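PDB 5XC5: probable Rab-related GTPase from Acanthamoeba polyphaga mimivirus, which binds GTP and probably hydrolyses it as a small GTPase of the Rab family, and may take part in protein transport. Local coordinates for residues 40-45 against 58-63; 12-17 against 63-68; 85-90 against 118-123. The protein carries 1 engineered substitution. All blocks are in the same frame, centred on the assembly; numbering follows the deposited sequence.

Contact 1 (40-45 against 58-63); sequences AAFASK and NIWDTA
Ala41 pairs with Asp61 and Ala43 with Ile59, each couple joined by two backbone hydrogen bonds that run in opposite senses. The shortest links Asp61 N to Ala41 O at 2.8 Å. Between these couples lies the non-hydrogen-bonded pair Phe42–Trp60, where Phe42 CA comes 3.3 Å from Ile59 O in a CA-H...O contact. The two strands, 41-48 and 54-61, form the beta hairpin at the edge of the Ras-like sheet; Ala40, Ala41 and Phe42 fall in the presumed effector region, and strand 54-61 runs on into the segment that meets the gamma-phosphate. Aromatic packing fills the side that Phe42 and Trp60 share. The backbone sets Phe42 CB over the face of the Trp60 six-membered ring, 3.7 Å from its centroid, a CH-pi contact. Turning CG away from the backbone N (chi1 -177°) swings the Phe42 ring until CD1 lies over a face of the indole, 3.4 Å from Trp60 CE2. The rings meet obliquely, planes 56° apart. At the edge of the Phe42 ring, CE1 touches Asn58 CB at 3.7 Å, and Ala40 CB packs on Trp60 CE3 at 3.6 Å. Across the sheet, the Asp61 carboxylate accepts a hydrogen bond from Ser19, a magnesium ligand.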
loop_
_atom_site.group_PDB
_atom_site.type_symbol
_atom_site.label_atom_id
_atom_site.label_comp_id
_atom_site.label_asym_id
_atom_site.label_seq_id
_atom_site.Cartn_x
_atom_site.Cartn_y
_atom_site.Cartn_z
ATOM N N ALA A 40 -8.527 -6.284 10.305
ATOM C CA ALA A 40 -7.605 -5.202 9.993
ATOM C C ALA A 40 -6.928 -4.719 11.270
ATOM O O ALA A 40 -7.537 -4.694 12.341
ATOM C CB ALA A 40 -8.348 -4.049 9.315
ATOM N N ALA A 41 -5.657 -4.355 11.156
ATOM C CA ALA A 41 -4.852 -3.956 12.299
ATOM C C ALA A 41 -4.484 -2.487 12.164
ATOM O O ALA A 41 -4.124 -2.019 11.075
ATOM C CB ALA A 41 -3.589 -4.813 12.401
ATOM N N PHE A 42 -4.564 -1.765 13.274
ATOM C CA PHE A 42 -4.402 -0.322 13.284
ATOM C C PHE A 42 -3.073 0.088 13.906
ATOM O O PHE A 42 -2.594 -0.535 14.861
ATOM C CB PHE A 42 -5.519 0.345 14.086
ATOM C CG PHE A 42 -5.443 1.829 14.075
ATOM C CD1 PHE A 42 -5.883 2.549 12.974
ATOM C CD2 PHE A 42 -4.901 2.520 15.151
ATOM C CE1 PHE A 42 -5.812 3.927 12.952
ATOM C CE2 PHE A 42 -4.823 3.909 15.124
ATOM C CZ PHE A 42 -5.283 4.605 14.030
ATOM N N ALA A 43 -2.497 1.164 13.373
ATOM C CA ALA A 43 -1.370 1.833 14.006
ATOM C C ALA A 43 -1.383 3.285 13.562
ATOM O O ALA A 43 -1.872 3.610 12.478
ATOM C CB ALA A 43 -0.040 1.185 13.619
ATOM N N SER A 44 -0.836 4.158 14.401
ATOM C CA SER A 44 -0.749 5.573 14.082
ATOM C C SER A 44 0.698 6.039 14.166
ATOM O O SER A 44 1.472 5.544 14.987
ATOM C CB SER A 44 -1.601 6.404 15.043
ATOM O OG SER A 44 -1.773 7.708 14.534
ATOM N N LYS A 45 1.062 6.987 13.301
ATOM C CA LYS A 45 2.378 7.611 13.384
ATOM C C LYS A 45 2.280 9.063 12.958
ATOM O O LYS A 45 1.669 9.384 11.931
ATOM C CB LYS A 45 3.403 6.881 12.505
ATOM C CG LYS A 45 4.846 7.295 12.794
ATOM C CD LYS A 45 5.853 6.462 12.020
ATOM C CE LYS A 45 7.260 6.747 12.527
ATOM N NZ LYS A 45 8.300 5.895 11.898
ATOM N N ASN A 58 -3.255 7.617 10.253
ATOM C CA ASN A 58 -4.073 6.592 10.897
ATOM C C ASN A 58 -4.154 5.439 9.896
ATOM O O ASN A 58 -4.874 5.527 8.895
ATOM C CB ASN A 58 -5.452 7.160 11.230
ATOM C CG ASN A 58 -5.397 8.217 12.321
ATOM O OD1 ASN A 58 -4.540 8.158 13.206
ATOM N ND2 ASN A 58 -6.319 9.170 12.272
ATOM N N ILE A 59 -3.401 4.372 10.160
ATOM C CA ILE A 59 -3.092 3.342 9.170
ATOM C C ILE A 59 -3.826 2.058 9.525
ATOM O O ILE A 59 -3.714 1.565 10.650
ATOM C CB ILE A 59 -1.579 3.086 9.120
ATOM C CG1 ILE A 59 -0.841 4.378 8.773
ATOM C CG2 ILE A 59 -1.264 1.970 8.137
ATOM C CD1 ILE A 59 0.660 4.310 9.003
ATOM N N TRP A 60 -4.544 1.497 8.552
ATOM C CA TRP A 60 -5.200 0.204 8.685
ATOM C C TRP A 60 -4.553 -0.767 7.703
ATOM O O TRP A 60 -4.534 -0.514 6.490
ATOM C CB TRP A 60 -6.701 0.320 8.409
ATOM C CG TRP A 60 -7.490 0.936 9.531
ATOM C CD1 TRP A 60 -7.907 2.230 9.626
ATOM C CD2 TRP A 60 -7.964 0.271 10.706
ATOM N NE1 TRP A 60 -8.615 2.416 10.797
ATOM C CE2 TRP A 60 -8.657 1.230 11.479
ATOM C CE3 TRP A 60 -7.853 -1.034 11.189
ATOM C CZ2 TRP A 60 -9.252 0.915 12.703
ATOM C CZ3 TRP A 60 -8.440 -1.345 12.410
ATOM C CH2 TRP A 60 -9.128 -0.373 13.152
ATOM N N ASP A 61 -4.021 -1.861 8.234
ATOM C CA ASP A 61 -3.399 -2.933 7.467
ATOM C C ASP A 61 -4.434 -4.047 7.332
ATOM O O ASP A 61 -4.872 -4.608 8.340
ATOM C CB ASP A 61 -2.183 -3.420 8.261
ATOM C CG ASP A 61 -1.476 -4.589 7.608
ATOM O OD1 ASP A 61 -1.643 -4.775 6.382
ATOM O OD2 ASP A 61 -0.750 -5.318 8.329
ATOM N N THR A 62 -4.855 -4.345 6.104
ATOM C CA THR A 62 -6.016 -5.207 5.882
ATOM C C THR A 62 -5.612 -6.569 5.331
ATOM O O THR A 62 -4.488 -6.781 4.876
ATOM C CB THR A 62 -7.033 -4.553 4.932
ATOM O OG1 THR A 62 -6.488 -4.494 3.608
ATOM C CG2 THR A 62 -7.392 -3.156 5.376
ATOM N N ALA A 63 -6.569 -7.493 5.362
ATOM C CA ALA A 63 -6.360 -8.851 4.873
ATOM C C ALA A 63 -6.430 -8.919 3.351
ATOM O O ALA A 63 -7.345 -8.368 2.725
ATOM C CB ALA A 63 -7.450 -9.766 5.431
#

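Contact 2 (12-17 against 63-68); sequences GSSGVG and AGLERF. Engineered in segment 63-68: Leu65 (natural residue Gln). With GTP (guanosine-5'-triphosphate), chain B; ACT (acetate ion), chain D.
Ser14 and Leu65 make the side-chain meeting between the phosphate-binding loop and the segment that follows strand 54-61. Leu65 is an engineered residue, glutamine in the natural sequence. Its CB points away from the 12-17 loop, but the branch bends back and brings CD2 to 3.4 Å from Ser14 OG. The serine hydroxyl is turned anti to its backbone N (chi1 178°), where OG touches that methyl group and also donates to GTP O2G at 2.8 Å; seen from OG, the methyl and the phosphate oxygen lie roughly at right angles. On its other side Leu65 CD2 lies 3.7 Å from the carboxylate carbon C of an acetate ion, probably from the crystallisation liquor, which is held by Arg67.

The remaining approach is backbone to backbone. The bare Gly64 CA comes 3.1 Å from Gly12 O, in tight packing of main chain on main chain. One water accepts from Gly12 N and donates to Ala63 O; a second does the same between Ser14 N and Gly64 O, bridging the segments. Both segments also grip the triphosphate: Gly64 N donates to O3G at 2.9 Å, and Gly15 N to the bridging O3B at 3.0 Å, with Gly17 N reaching O2B farther along. Ser14 and Gly64 thus meet two different gamma-phosphate oxygens. This chemistry implies that the terminal phosphate is itself part of what joins the segments, consistent with the GTP-bound state of a Ras-like switch, in which the glycine of the DxxG motif senses the gamma-phosphate.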
loop_
_atom_site.group_PDB
_atom_site.type_symbol
_atom_site.label_atom_id
_atom_site.label_comp_id
_atom_site.label_asym_id
_atom_site.label_seq_id
_atom_site.Cartn_x
_atom_site.Cartn_y
_atom_site.Cartn_z
ATOM N N GLY A 12 -4.440 -5.210 -0.973
ATOM C CA GLY A 12 -3.694 -6.013 -1.925
ATOM C C GLY A 12 -3.802 -7.475 -1.555
ATOM O O GLY A 12 -4.221 -7.838 -0.461
ATOM N N SER A 13 -3.435 -8.330 -2.509
ATOM C CA SER A 13 -3.675 -9.752 -2.337
ATOM C C SER A 13 -2.752 -10.337 -1.270
ATOM O O SER A 13 -1.790 -9.711 -0.828
ATOM C CB SER A 13 -3.535 -10.463 -3.674
ATOM O OG SER A 13 -4.579 -9.991 -4.508
ATOM N N SER A 14 -3.078 -11.548 -0.830
ATOM C CA SER A 14 -2.351 -12.128 0.292
ATOM C C SER A 14 -0.901 -12.415 -0.084
ATOM O O SER A 14 -0.608 -12.868 -1.193
ATOM C CB SER A 14 -3.028 -13.415 0.757
ATOM O OG SER A 14 -2.293 -14.003 1.819
ATOM N N GLY A 15 0.007 -12.115 0.839
ATOM C CA GLY A 15 1.402 -12.448 0.678
ATOM C C GLY A 15 2.247 -11.403 -0.010
ATOM O O GLY A 15 3.457 -11.606 -0.134
ATOM N N VAL A 16 1.659 -10.279 -0.432
ATOM C CA VAL A 16 2.404 -9.290 -1.214
ATOM C C VAL A 16 3.343 -8.444 -0.366
ATOM O O VAL A 16 4.212 -7.761 -0.931
ATOM C CB VAL A 16 1.485 -8.395 -2.067
ATOM C CG1 VAL A 16 0.674 -9.231 -3.053
ATOM C CG2 VAL A 16 0.568 -7.560 -1.190
ATOM N N GLY A 17 3.183 -8.458 0.955
ATOM C CA GLY A 17 4.028 -7.715 1.858
ATOM C C GLY A 17 3.427 -6.466 2.508
ATOM O O GLY A 17 4.191 -5.640 3.012
ATOM N N ALA A 63 -6.569 -7.493 5.362
ATOM C CA ALA A 63 -6.360 -8.851 4.873
ATOM C C ALA A 63 -6.430 -8.919 3.351
ATOM O O ALA A 63 -7.345 -8.368 2.725
ATOM C CB ALA A 63 -7.450 -9.766 5.431
ATOM N N GLY A 64 -5.485 -9.661 2.767
ATOM C CA GLY A 64 -5.521 -9.991 1.356
ATOM C C GLY A 64 -6.105 -11.354 1.025
ATOM O O GLY A 64 -6.440 -11.604 -0.135
ATOM N N LEU A 65 -6.243 -12.236 2.016
ATOM C CA LEU A 65 -6.812 -13.555 1.757
ATOM C C LEU A 65 -8.247 -13.425 1.273
ATOM O O LEU A 65 -9.043 -12.657 1.821
ATOM C CB LEU A 65 -6.769 -14.412 3.017
ATOM C CG LEU A 65 -5.389 -14.988 3.355
ATOM C CD1 LEU A 65 -5.421 -15.501 4.770
ATOM C CD2 LEU A 65 -4.972 -16.090 2.396
ATOM N N GLU A 66 -8.587 -14.206 0.252
ATOM C CA GLU A 66 -9.864 -14.018 -0.417
ATOM C C GLU A 66 -11.032 -14.231 0.531
ATOM O O GLU A 66 -12.036 -13.515 0.452
ATOM C CB GLU A 66 -9.963 -14.925 -1.643
ATOM C CG GLU A 66 -8.821 -14.718 -2.625
ATOM C CD GLU A 66 -9.039 -15.394 -3.970
ATOM O OE1 GLU A 66 -9.969 -16.224 -4.091
ATOM O OE2 GLU A 66 -8.258 -15.091 -4.903
ATOM N N ARG A 67 -10.917 -15.196 1.447
ATOM C CA ARG A 67 -12.051 -15.486 2.318
ATOM C C ARG A 67 -12.310 -14.383 3.339
ATOM O O ARG A 67 -13.393 -14.353 3.934
ATOM C CB ARG A 67 -11.920 -16.876 2.956
ATOM C CG ARG A 67 -10.966 -16.976 4.114
ATOM C CD ARG A 67 -10.699 -18.443 4.411
ATOM N NE ARG A 67 -9.885 -18.642 5.607
ATOM C CZ ARG A 67 -8.559 -18.661 5.616
ATOM N NH1 ARG A 67 -7.876 -18.476 4.495
ATOM N NH2 ARG A 67 -7.911 -18.859 6.757
ATOM N N PHE A 68 -11.366 -13.459 3.520
ATOM C CA PHE A 68 -11.503 -12.353 4.458
ATOM C C PHE A 68 -11.783 -11.026 3.762
ATOM O O PHE A 68 -11.721 -9.966 4.397
ATOM C CB PHE A 68 -10.259 -12.275 5.347
ATOM C CG PHE A 68 -10.012 -13.527 6.161
ATOM C CD1 PHE A 68 -11.049 -14.155 6.844
ATOM C CD2 PHE A 68 -8.740 -14.078 6.248
ATOM C CE1 PHE A 68 -10.829 -15.308 7.601
ATOM C CE2 PHE A 68 -8.510 -15.234 7.006
ATOM C CZ PHE A 68 -9.557 -15.852 7.679
HETATM P PG GTP B . -1.789 -10.898 4.044
HETATM O O1G GTP B . -1.882 -10.292 5.431
HETATM O O2G GTP B . -2.008 -12.382 4.061
HETATM O O3G GTP B . -2.687 -10.199 3.047
HETATM O O3B GTP B . -0.255 -10.769 3.476
HETATM P PB GTP B . 0.693 -9.451 3.493
HETATM O O1B GTP B . 0.485 -8.651 4.763
HETATM O O2B GTP B . 0.498 -8.667 2.226
HETATM O O3A GTP B . 2.193 -10.038 3.361
HETATM P PA GTP B . 3.248 -10.239 4.582
HETATM O O1A GTP B . 3.795 -8.885 5.048
HETATM O O2A GTP B . 2.636 -11.146 5.669
HETATM O "O5'" GTP B . 4.456 -10.987 3.791
HETATM C "C5'" GTP B . 4.274 -12.263 3.212
HETATM C "C4'" GTP B . 5.635 -12.933 3.029
HETATM O "O4'" GTP B . 6.355 -12.186 2.059
HETATM C "C3'" GTP B . 6.481 -12.958 4.288
HETATM O "O3'" GTP B . 7.192 -14.185 4.369
HETATM C "C2'" GTP B . 7.461 -11.825 4.077
HETATM O "O2'" GTP B . 8.682 -12.025 4.752
HETATM C "C1'" GTP B . 7.623 -11.822 2.571
HETATM N N9 GTP B . 7.968 -10.467 2.119
HETATM C C8 GTP B . 7.373 -9.285 2.478
HETATM N N7 GTP B . 7.982 -8.271 1.831
HETATM C C5 GTP B . 8.969 -8.799 1.063
HETATM C C6 GTP B . 9.899 -8.230 0.200
HETATM O O6 GTP B . 9.980 -7.009 -0.024
HETATM N N1 GTP B . 10.775 -9.085 -0.426
HETATM C C2 GTP B . 10.743 -10.451 -0.238
HETATM N N2 GTP B . 11.623 -11.203 -0.889
HETATM N N3 GTP B . 9.822 -11.026 0.607
HETATM C C4 GTP B . 8.964 -10.183 1.239
HETATM C C ACT D . -7.964 -17.711 1.053
HETATM O O ACT D . -8.827 -17.271 1.833
HETATM O OXT ACT D . -7.352 -18.730 1.393
HETATM C CH3 ACT D . -7.677 -17.063 -0.237
HETATM O O HOH W 1 -6.238 -6.065 1.340
HETATM O O HOH W 2 -5.167 -13.252 -2.258
#

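Contact 3 (85-90 against 118-123); sequences VFDVTD and ANKIDI. With GTP (guanosine-5'-triphosphate), chain B.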
loop_
_atom_site.group_PDB
_atom_site.type_symbol
_atom_site.label_atom_id
_atom_site.label_comp_id
_atom_site.label_asym_id
_atom_site.label_seq_id
_atom_site.Cartn_x
_atom_site.Cartn_y
_atom_site.Cartn_z
ATOM N N VAL A 85 -0.839 -2.777 -2.843
ATOM C CA VAL A 85 0.438 -3.476 -2.916
ATOM C C VAL A 85 0.294 -4.738 -3.757
ATOM O O VAL A 85 -0.722 -5.439 -3.679
ATOM C CB VAL A 85 0.931 -3.797 -1.492
ATOM C CG1 VAL A 85 2.337 -4.368 -1.524
ATOM C CG2 VAL A 85 0.875 -2.542 -0.617
ATOM N N PHE A 86 1.314 -5.023 -4.568
ATOM C CA PHE A 86 1.419 -6.313 -5.242
ATOM C C PHE A 86 2.873 -6.778 -5.216
ATOM O O PHE A 86 3.785 -6.034 -4.859
ATOM C CB PHE A 86 0.841 -6.275 -6.666
ATOM C CG PHE A 86 1.733 -5.586 -7.665
ATOM C CD1 PHE A 86 1.660 -4.208 -7.839
ATOM C CD2 PHE A 86 2.626 -6.316 -8.449
ATOM C CE1 PHE A 86 2.459 -3.569 -8.758
ATOM C CE2 PHE A 86 3.441 -5.667 -9.370
ATOM C CZ PHE A 86 3.358 -4.288 -9.510
ATOM N N ASP A 87 3.077 -8.030 -5.614
ATOM C CA ASP A 87 4.386 -8.687 -5.599
ATOM C C ASP A 87 4.825 -8.811 -7.053
ATOM O O ASP A 87 4.090 -9.375 -7.869
ATOM C CB ASP A 87 4.181 -10.060 -4.941
ATOM C CG ASP A 87 5.380 -11.007 -5.016
ATOM O OD1 ASP A 87 6.346 -10.796 -5.773
ATOM O OD2 ASP A 87 5.298 -12.031 -4.293
ATOM N N VAL A 88 6.005 -8.271 -7.375
ATOM C CA VAL A 88 6.465 -8.240 -8.766
ATOM C C VAL A 88 6.641 -9.627 -9.373
ATOM O O VAL A 88 6.661 -9.750 -10.604
ATOM C CB VAL A 88 7.738 -7.387 -8.963
ATOM C CG1 VAL A 88 7.453 -5.917 -8.693
ATOM C CG2 VAL A 88 8.869 -7.902 -8.084
ATOM N N THR A 89 6.788 -10.671 -8.551
ATOM C CA THR A 89 6.887 -12.038 -9.065
ATOM C C THR A 89 5.545 -12.747 -9.132
ATOM O O THR A 89 5.486 -13.869 -9.639
ATOM C CB THR A 89 7.826 -12.901 -8.204
ATOM O OG1 THR A 89 7.224 -13.154 -6.926
ATOM C CG2 THR A 89 9.161 -12.232 -7.999
ATOM N N ASP A 90 4.492 -12.152 -8.592
ATOM C CA ASP A 90 3.186 -12.791 -8.439
ATOM C C ASP A 90 2.264 -12.115 -9.451
ATOM O O ASP A 90 1.684 -11.060 -9.175
ATOM C CB ASP A 90 2.717 -12.628 -6.995
ATOM C CG ASP A 90 1.425 -13.356 -6.692
ATOM O OD1 ASP A 90 0.674 -13.706 -7.627
ATOM O OD2 ASP A 90 1.141 -13.533 -5.487
ATOM N N ALA A 118 4.758 -1.631 -6.131
ATOM C CA ALA A 118 5.347 -2.823 -6.731
ATOM C C ALA A 118 6.407 -3.317 -5.754
ATOM O O ALA A 118 7.512 -2.766 -5.683
ATOM C CB ALA A 118 5.951 -2.463 -8.087
ATOM N N ASN A 119 6.060 -4.335 -4.972
ATOM C CA ASN A 119 6.879 -4.784 -3.858
ATOM C C ASN A 119 7.693 -6.019 -4.228
ATOM O O ASN A 119 7.447 -6.703 -5.229
ATOM C CB ASN A 119 6.005 -5.078 -2.634
ATOM C CG ASN A 119 6.783 -5.048 -1.333
ATOM O OD1 ASN A 119 7.768 -4.339 -1.210
ATOM N ND2 ASN A 119 6.335 -5.818 -0.349
ATOM N N LYS A 120 8.676 -6.297 -3.371
ATOM C CA LYS A 120 9.608 -7.427 -3.479
ATOM C C LYS A 120 10.647 -7.229 -4.577
ATOM O O LYS A 120 11.142 -8.200 -5.159
ATOM C CB LYS A 120 8.924 -8.800 -3.566
ATOM C CG LYS A 120 7.829 -8.982 -2.526
ATOM C CD LYS A 120 7.514 -10.436 -2.305
ATOM C CE LYS A 120 6.320 -10.613 -1.355
ATOM N NZ LYS A 120 6.013 -12.076 -1.147
ATOM N N ILE A 121 11.009 -5.971 -4.848
ATOM C CA ILE A 121 11.990 -5.683 -5.893
ATOM C C ILE A 121 13.364 -6.275 -5.608
ATOM O O ILE A 121 14.199 -6.324 -6.515
ATOM C CB ILE A 121 12.068 -4.167 -6.189
ATOM C CG1 ILE A 121 12.673 -3.407 -5.000
ATOM C CG2 ILE A 121 10.707 -3.643 -6.603
ATOM C CD1 ILE A 121 12.710 -1.888 -5.179
ATOM N N ASP A 122 13.626 -6.705 -4.372
ATOM C CA ASP A 122 14.885 -7.367 -4.052
ATOM C C ASP A 122 15.042 -8.678 -4.802
ATOM O O ASP A 122 16.174 -9.118 -5.022
ATOM C CB ASP A 122 14.967 -7.632 -2.548
ATOM C CG ASP A 122 13.779 -8.433 -2.038
ATOM O OD1 ASP A 122 12.673 -7.855 -1.960
ATOM O OD2 ASP A 122 13.937 -9.632 -1.720
ATOM N N ILE A 123 13.935 -9.312 -5.199
ATOM C CA ILE A 123 14.010 -10.570 -5.929
ATOM C C ILE A 123 14.668 -10.327 -7.281
ATOM O O ILE A 123 14.457 -9.288 -7.918
ATOM C CB ILE A 123 12.596 -11.159 -6.074
ATOM C CG1 ILE A 123 12.034 -11.505 -4.691
ATOM C CG2 ILE A 123 12.605 -12.374 -7.011
ATOM C CD1 ILE A 123 10.603 -11.977 -4.692
HETATM P PG GTP B . -1.789 -10.898 4.044
HETATM O O1G GTP B . -1.882 -10.292 5.431
HETATM O O2G GTP B . -2.008 -12.382 4.061
HETATM O O3G GTP B . -2.687 -10.199 3.047
HETATM O O3B GTP B . -0.255 -10.769 3.476
HETATM P PB GTP B . 0.693 -9.451 3.493
HETATM O O1B GTP B . 0.485 -8.651 4.763
HETATM O O2B GTP B . 0.498 -8.667 2.226
HETATM O O3A GTP B . 2.193 -10.038 3.361
HETATM P PA GTP B . 3.248 -10.239 4.582
HETATM O O1A GTP B . 3.795 -8.885 5.048
HETATM O O2A GTP B . 2.636 -11.146 5.669
HETATM O "O5'" GTP B . 4.456 -10.987 3.791
HETATM C "C5'" GTP B . 4.274 -12.263 3.212
HETATM C "C4'" GTP B . 5.635 -12.933 3.029
HETATM O "O4'" GTP B . 6.355 -12.186 2.059
HETATM C "C3'" GTP B . 6.481 -12.958 4.288
HETATM O "O3'" GTP B . 7.192 -14.185 4.369
HETATM C "C2'" GTP B . 7.461 -11.825 4.077
HETATM O "O2'" GTP B . 8.682 -12.025 4.752
HETATM C "C1'" GTP B . 7.623 -11.822 2.571
HETATM N N9 GTP B . 7.968 -10.467 2.119
HETATM C C8 GTP B . 7.373 -9.285 2.478
HETATM N N7 GTP B . 7.982 -8.271 1.831
HETATM C C5 GTP B . 8.969 -8.799 1.063
HETATM C C6 GTP B . 9.899 -8.230 0.200
HETATM O O6 GTP B . 9.980 -7.009 -0.024
HETATM N N1 GTP B . 10.775 -9.085 -0.426
HETATM C C2 GTP B . 10.743 -10.451 -0.238
HETATM N N2 GTP B . 11.623 -11.203 -0.889
HETATM N N3 GTP B . 9.822 -11.026 0.607
HETATM C C4 GTP B . 8.964 -10.183 1.239
#
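The guanine-recognition motif NKxD, here Asn119 to Asp122, follows strand 113-119 and rests against the end of the parallel neighbour 81-87. Two backbone bonds continue the sheet: Asn119 N donates to Phe86 O at 2.8 Å, and Val88 N to Asn119 O at 3.0 Å. On the side of the sheet carrying Phe86 and Ala118, the ring turns one face to Ala118 CA in a CH-pi contact, and Ala118 CB lies 3.5 Å from Phe86 CZ. On the side carrying Asp87 and Asn119, Lys120 is extended beyond CG; its aliphatic chain lies across one face of the guanine and carries NZ to GTP O4'. The same ammonium makes a salt bridge to Asp87 OD2 at 3.2 Å, whose hydrogen bond is weak, and a hydrogen bond to Gly15 O. The other carboxylate oxygen of Asp87, OD1, accepts from Thr89 N in an Asx turn and from Thr89 OG1, two donors on one face of its plane that help fix its rotation. Thr89 CG2 then meets Ile123 CG2 tip to tip at 3.6 Å. Asp122 reads the base: GTP N1 donates to OD1 at 2.7 Å, almost straight at 172°, and N2 donates to OD2. Asn119 ND2, bonded to Val16 O and Ser151 OG, ties the motif to the phosphate-binding loop. A carboxylate pairing with N1 and N2 beside a lysine spanning the purine is the guanine-specificity site of Ras-like GTPases.

How the contacts relate
The three contacts follow the chain around one nucleotide site. Contact 1 lies within the span that contact 2 bridges, and the two share Ala63, where strand 54-61 gives way to the loop that meets the gamma-phosphate; their centres are 14 Å apart. Contact 3 comes later in sequence. It belongs to the same mixed sheet as contact 1, with strand 6-12 lying between their strand pairs, and the two centres are about 21 Å apart on opposite sides of the chain's centre. Contacts 2 and 3 touch directly through the phosphate-binding loop, and both reach GTP. Thus phosphate and base recognition adjoin, while the presumed effector edge is connected to the phosphate through continuous chain.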